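Local coordinates for protein LD10117p (Drosophila melanogaster, PDB 5HJQ) that acts as a GTPase-activating protein for Rab35 in synaptic vesicle protein recycling and binds phosphoinositides through its TBC domain, the part present here, at residues Y135-V139 against R179-V183; F143-L148 against A175-R179. One frame throughout, in Å; residues are numbered along the deposited sequence.

In the fold
After three earlier helices, the chain forms helix 134-143, passes through the loop that starts at Gly144, and returns as helix 171-187. Interaction 1 (135-139 with 179-183) closes the longer excursion, 39 residues between its segments. Interaction 2 (143-148 with 175-179) closes a shorter one of 26 residues that lies within the first, so the two contacts nest and share Arg179. Their centres are about 7 Å apart, and they touch where Val139 CG1 meets Thr145 O at 3.6 Å. Together they tie helix 134-143 and the loop after it to one helix of the all-helical TBC domain, away from the inositol trisphosphate pocket.

Interaction 1 of 2, residues Y135-V139 against R179-V183; sequences YWEMV and RIVNV
Arg179 reaches from helix 171-187 across to helix 134-143, and each part of its chain meets something different. CB leaves the backbone toward the other helix; CG, set anti to the backbone N (chi1 178°), lies 3.6 Å from Tyr135 OH, and CD packs on Val139 CG1 at 3.9 Å. A bend at chi3 then turns the guanidinium so that Trp136 CZ3 stands over one of its faces, with NH2 3.9 Å from CZ3 and near the indole plane, an edge-on meeting of planes 87° apart. OE2 of Glu210 forms a salt bridge with Arg179 NE and a hydrogen bond with Tyr135 OH, so a single carboxylate oxygen holds both groups. Cut back to an alanine, this position would probably leave Glu210 without its positive mate and open a gap between Val139 and the edge of Trp136. These two helices of the all-helical TBC domain cross almost perpendicularly, the short segments at 87° with axes 10.2 Å apart. Val183 fills the crossing: its CG1 abuts Met138 CB at 3.6 Å, while CG2 lies 3.8 Å from Tyr135 CE1 and also meets Val139 CG2. At the far end of the phenol, Ile180 CG1 comes within 3.4 Å of Tyr135 OH.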
loop_
_atom_site.group_PDB
_atom_site.type_symbol
_atom_site.label_atom_id
_atom_site.label_comp_id
_atom_site.label_asym_id
_atom_site.label_seq_id
_atom_site.Cartn_x
_atom_site.Cartn_y
_atom_site.Cartn_z
ATOM N N TYR A 135 18.623 15.023 -1.939
ATOM C CA TYR A 135 17.895 14.816 -0.692
ATOM C C TYR A 135 18.472 15.624 0.464
ATOM O O TYR A 135 17.757 16.358 1.141
ATOM C CB TYR A 135 17.883 13.334 -0.314
ATOM C CG TYR A 135 17.161 13.061 0.986
ATOM C CD1 TYR A 135 15.813 13.366 1.127
ATOM C CD2 TYR A 135 17.825 12.511 2.076
ATOM C CE1 TYR A 135 15.142 13.127 2.313
ATOM C CE2 TYR A 135 17.160 12.265 3.269
ATOM C CZ TYR A 135 15.815 12.577 3.379
ATOM O OH TYR A 135 15.138 12.343 4.556
ATOM N N TRP A 136 19.775 15.488 0.679
ATOM C CA TRP A 136 20.427 16.114 1.823
ATOM C C TRP A 136 20.452 17.632 1.714
ATOM O O TRP A 136 20.477 18.332 2.727
ATOM C CB TRP A 136 21.837 15.553 1.981
ATOM C CG TRP A 136 21.794 14.086 2.230
ATOM C CD1 TRP A 136 22.180 13.094 1.378
ATOM C CD2 TRP A 136 21.282 13.438 3.399
ATOM N NE1 TRP A 136 21.961 11.865 1.955
ATOM C CE2 TRP A 136 21.409 12.051 3.195
ATOM C CE3 TRP A 136 20.738 13.899 4.602
ATOM C CZ2 TRP A 136 21.014 11.120 4.153
ATOM C CZ3 TRP A 136 20.348 12.974 5.550
ATOM C CH2 TRP A 136 20.489 11.600 5.322
ATOM N N GLU A 137 20.431 18.141 0.488
ATOM C CA GLU A 137 20.240 19.568 0.277
ATOM C C GLU A 137 18.896 19.994 0.859
ATOM O O GLU A 137 18.809 20.969 1.607
ATOM C CB GLU A 137 20.307 19.915 -1.208
ATOM C CG GLU A 137 20.192 21.401 -1.488
ATOM C CD GLU A 137 21.292 22.202 -0.817
ATOM O OE1 GLU A 137 22.469 21.779 -0.892
ATOM O OE2 GLU A 137 20.977 23.244 -0.202
ATOM N N MET A 138 17.853 19.245 0.510
ATOM C CA MET A 138 16.512 19.484 1.036
ATOM C C MET A 138 16.487 19.359 2.556
ATOM O O MET A 138 15.900 20.193 3.245
ATOM C CB MET A 138 15.512 18.505 0.419
ATOM C CG MET A 138 15.395 18.574 -1.097
ATOM S SD MET A 138 14.599 20.085 -1.675
ATOM C CE MET A 138 16.031 21.059 -2.132
ATOM N N VAL A 139 17.125 18.308 3.065
ATOM C CA VAL A 139 17.237 18.084 4.504
ATOM C C VAL A 139 17.827 19.299 5.202
ATOM O O VAL A 139 17.359 19.711 6.265
ATOM C CB VAL A 139 18.109 16.849 4.814
ATOM C CG1 VAL A 139 18.366 16.729 6.314
ATOM C CG2 VAL A 139 17.451 15.589 4.279
ATOM N N ARG A 179 11.418 12.611 8.983
ATOM C CA ARG A 179 12.260 13.530 8.230
ATOM C C ARG A 179 11.953 13.463 6.738
ATOM O O ARG A 179 11.919 14.488 6.059
ATOM C CB ARG A 179 13.744 13.242 8.476
ATOM C CG ARG A 179 14.674 14.133 7.669
ATOM C CD ARG A 179 16.039 14.271 8.327
ATOM N NE ARG A 179 16.798 13.023 8.317
ATOM C CZ ARG A 179 17.994 12.878 8.874
ATOM N NH1 ARG A 179 18.567 13.902 9.490
ATOM N NH2 ARG A 179 18.619 11.709 8.819
ATOM N N ILE A 180 11.730 12.255 6.231
ATOM C CA ILE A 180 11.449 12.071 4.811
ATOM C C ILE A 180 10.146 12.754 4.393
ATOM O O ILE A 180 10.109 13.468 3.389
ATOM C CB ILE A 180 11.372 10.579 4.435
ATOM C CG1 ILE A 180 12.726 9.901 4.639
ATOM C CG2 ILE A 180 10.933 10.420 2.988
ATOM C CD1 ILE A 180 12.772 8.479 4.112
ATOM N N VAL A 181 9.082 12.541 5.163
ATOM C CA VAL A 181 7.783 13.118 4.823
ATOM C C VAL A 181 7.807 14.640 4.959
ATOM O O VAL A 181 7.089 15.344 4.249
ATOM C CB VAL A 181 6.644 12.531 5.693
ATOM C CG1 VAL A 181 6.522 11.035 5.468
ATOM C CG2 VAL A 181 6.872 12.831 7.166
ATOM N N ASN A 182 8.646 15.146 5.861
ATOM C CA ASN A 182 8.839 16.585 5.993
ATOM C C ASN A 182 9.484 17.153 4.741
ATOM O O ASN A 182 9.063 18.191 4.230
ATOM C CB ASN A 182 9.696 16.911 7.216
ATOM C CG ASN A 182 8.862 17.189 8.455
ATOM O OD1 ASN A 182 8.648 18.344 8.826
ATOM N ND2 ASN A 182 8.389 16.132 9.100
ATOM N N VAL A 183 10.509 16.460 4.255
ATOM C CA VAL A 183 11.199 16.847 3.033
ATOM C C VAL A 183 10.255 16.795 1.836
ATOM O O VAL A 183 10.216 17.723 1.025
ATOM C CB VAL A 183 12.420 15.942 2.765
ATOM C CG1 VAL A 183 12.965 16.181 1.368
ATOM C CG2 VAL A 183 13.502 16.176 3.816
#

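Interaction 2 of 2, residues F143-L148 against A175-R179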
loop_
_atom_site.group_PDB
_atom_site.type_symbol
_atom_site.label_atom_id
_atom_site.label_comp_id
_atom_site.label_asym_id
_atom_site.label_seq_id
_atom_site.Cartn_x
_atom_site.Cartn_y
_atom_site.Cartn_z
ATOM N N PHE A 143 15.794 21.673 7.929
ATOM C CA PHE A 143 16.165 21.514 9.330
ATOM C C PHE A 143 17.420 22.291 9.727
ATOM O O PHE A 143 17.684 22.482 10.914
ATOM C CB PHE A 143 16.348 20.028 9.648
ATOM C CG PHE A 143 15.078 19.233 9.544
ATOM C CD1 PHE A 143 14.192 19.176 10.609
ATOM C CD2 PHE A 143 14.764 18.549 8.381
ATOM C CE1 PHE A 143 13.019 18.450 10.517
ATOM C CE2 PHE A 143 13.592 17.819 8.284
ATOM C CZ PHE A 143 12.718 17.773 9.352
ATOM N N GLY A 144 18.190 22.738 8.741
ATOM C CA GLY A 144 19.384 23.519 9.014
ATOM C C GLY A 144 20.584 22.666 9.375
ATOM O O GLY A 144 21.650 23.186 9.706
ATOM N N THR A 145 20.412 21.350 9.305
ATOM C CA THR A 145 21.469 20.422 9.687
ATOM C C THR A 145 21.239 19.027 9.111
ATOM O O THR A 145 20.110 18.650 8.796
ATOM C CB THR A 145 21.586 20.317 11.219
ATOM O OG1 THR A 145 22.527 19.294 11.560
ATOM C CG2 THR A 145 20.228 19.978 11.836
ATOM N N THR A 146 22.321 18.270 8.973
ATOM C CA THR A 146 22.249 16.885 8.531
ATOM C C THR A 146 21.839 16.000 9.708
ATOM O O THR A 146 21.178 14.974 9.539
ATOM C CB THR A 146 23.606 16.418 7.953
ATOM O OG1 THR A 146 23.871 17.119 6.730
ATOM C CG2 THR A 146 23.604 14.925 7.677
ATOM N N GLU A 147 22.217 16.436 10.904
ATOM C CA GLU A 147 22.029 15.662 12.126
ATOM C C GLU A 147 20.562 15.375 12.441
ATOM O O GLU A 147 19.720 16.276 12.419
ATOM C CB GLU A 147 22.681 16.399 13.300
ATOM C CG GLU A 147 22.528 15.714 14.650
ATOM C CD GLU A 147 23.121 16.534 15.781
ATOM O OE1 GLU A 147 24.070 17.302 15.523
ATOM O OE2 GLU A 147 22.642 16.408 16.928
ATOM N N LEU A 148 20.269 14.111 12.734
ATOM C CA LEU A 148 18.921 13.693 13.102
ATOM C C LEU A 148 18.563 14.164 14.507
ATOM O O LEU A 148 19.312 13.943 15.457
ATOM C CB LEU A 148 18.782 12.170 13.018
ATOM C CG LEU A 148 17.375 11.597 13.217
ATOM C CD1 LEU A 148 16.501 11.877 12.004
ATOM C CD2 LEU A 148 17.429 10.101 13.512
ATOM N N ALA A 175 11.892 8.311 13.328
ATOM C CA ALA A 175 12.396 9.676 13.226
ATOM C C ALA A 175 12.885 9.974 11.814
ATOM O O ALA A 175 12.770 11.098 11.328
ATOM C CB ALA A 175 13.510 9.905 14.231
ATOM N N VAL A 176 13.431 8.954 11.163
ATOM C CA VAL A 176 13.890 9.076 9.787
ATOM C C VAL A 176 12.693 9.241 8.850
ATOM O O VAL A 176 12.703 10.084 7.948
ATOM C CB VAL A 176 14.724 7.851 9.365
ATOM C CG1 VAL A 176 14.850 7.784 7.857
ATOM C CG2 VAL A 176 16.092 7.885 10.030
ATOM N N ALA A 177 11.666 8.427 9.074
ATOM C CA ALA A 177 10.417 8.529 8.326
ATOM C C ALA A 177 9.844 9.935 8.438
ATOM O O ALA A 177 9.454 10.539 7.438
ATOM C CB ALA A 177 9.413 7.504 8.825
ATOM N N ASP A 178 9.813 10.453 9.663
ATOM C CA ASP A 178 9.331 11.804 9.922
ATOM C C ASP A 178 10.117 12.840 9.133
ATOM O O ASP A 178 9.555 13.830 8.664
ATOM C CB ASP A 178 9.404 12.127 11.416
ATOM C CG ASP A 178 8.538 11.210 12.256
ATOM O OD1 ASP A 178 7.521 10.709 11.731
ATOM O OD2 ASP A 178 8.872 10.993 13.442
ATOM N N ARG A 179 11.418 12.611 8.983
ATOM C CA ARG A 179 12.260 13.530 8.230
ATOM C C ARG A 179 11.953 13.463 6.738
ATOM O O ARG A 179 11.919 14.488 6.059
ATOM C CB ARG A 179 13.744 13.242 8.476
ATOM C CG ARG A 179 14.674 14.133 7.669
ATOM C CD ARG A 179 16.039 14.271 8.327
ATOM N NE ARG A 179 16.798 13.023 8.317
ATOM C CZ ARG A 179 17.994 12.878 8.874
ATOM N NH1 ARG A 179 18.567 13.902 9.490
ATOM N NH2 ARG A 179 18.619 11.709 8.819
#
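Leu148 lays its CD1 methyl over the centre of one face of the Arg179 guanidinium, 3.6 Å from CZ. With chi1 at -173° its CG points opposite the backbone N, which carries the branched end toward helix 171-187 although CB sets out along the flank. The second methyl, CD2, goes to the helix itself, resting 4.0 Å from Ala175 CB and a little farther from Val176 CG2. At the rim of the guanidinium, near its plane, Thr146 O accepts a weak hydrogen bond from Arg179 NH1, 2.8 Å long but bent to 126° at the hydrogen, a secondary hold beside the stronger one to Glu210. The loop begins where helix 134-143 ends: Gly144 leaves helical geometry with a positive phi of 82°, a backbone shape in which a CB would press on the preceding carbonyl O. Next comes an ST turn, in which Thr145 OG1 accepts from Glu147 N at 2.9 Å, folding the backbone just ahead of Leu148. On the helical side of that turn, Phe143 CE2 packs 3.9 Å from Arg179 CG, and its side chain also touches Ile153 and Asn182.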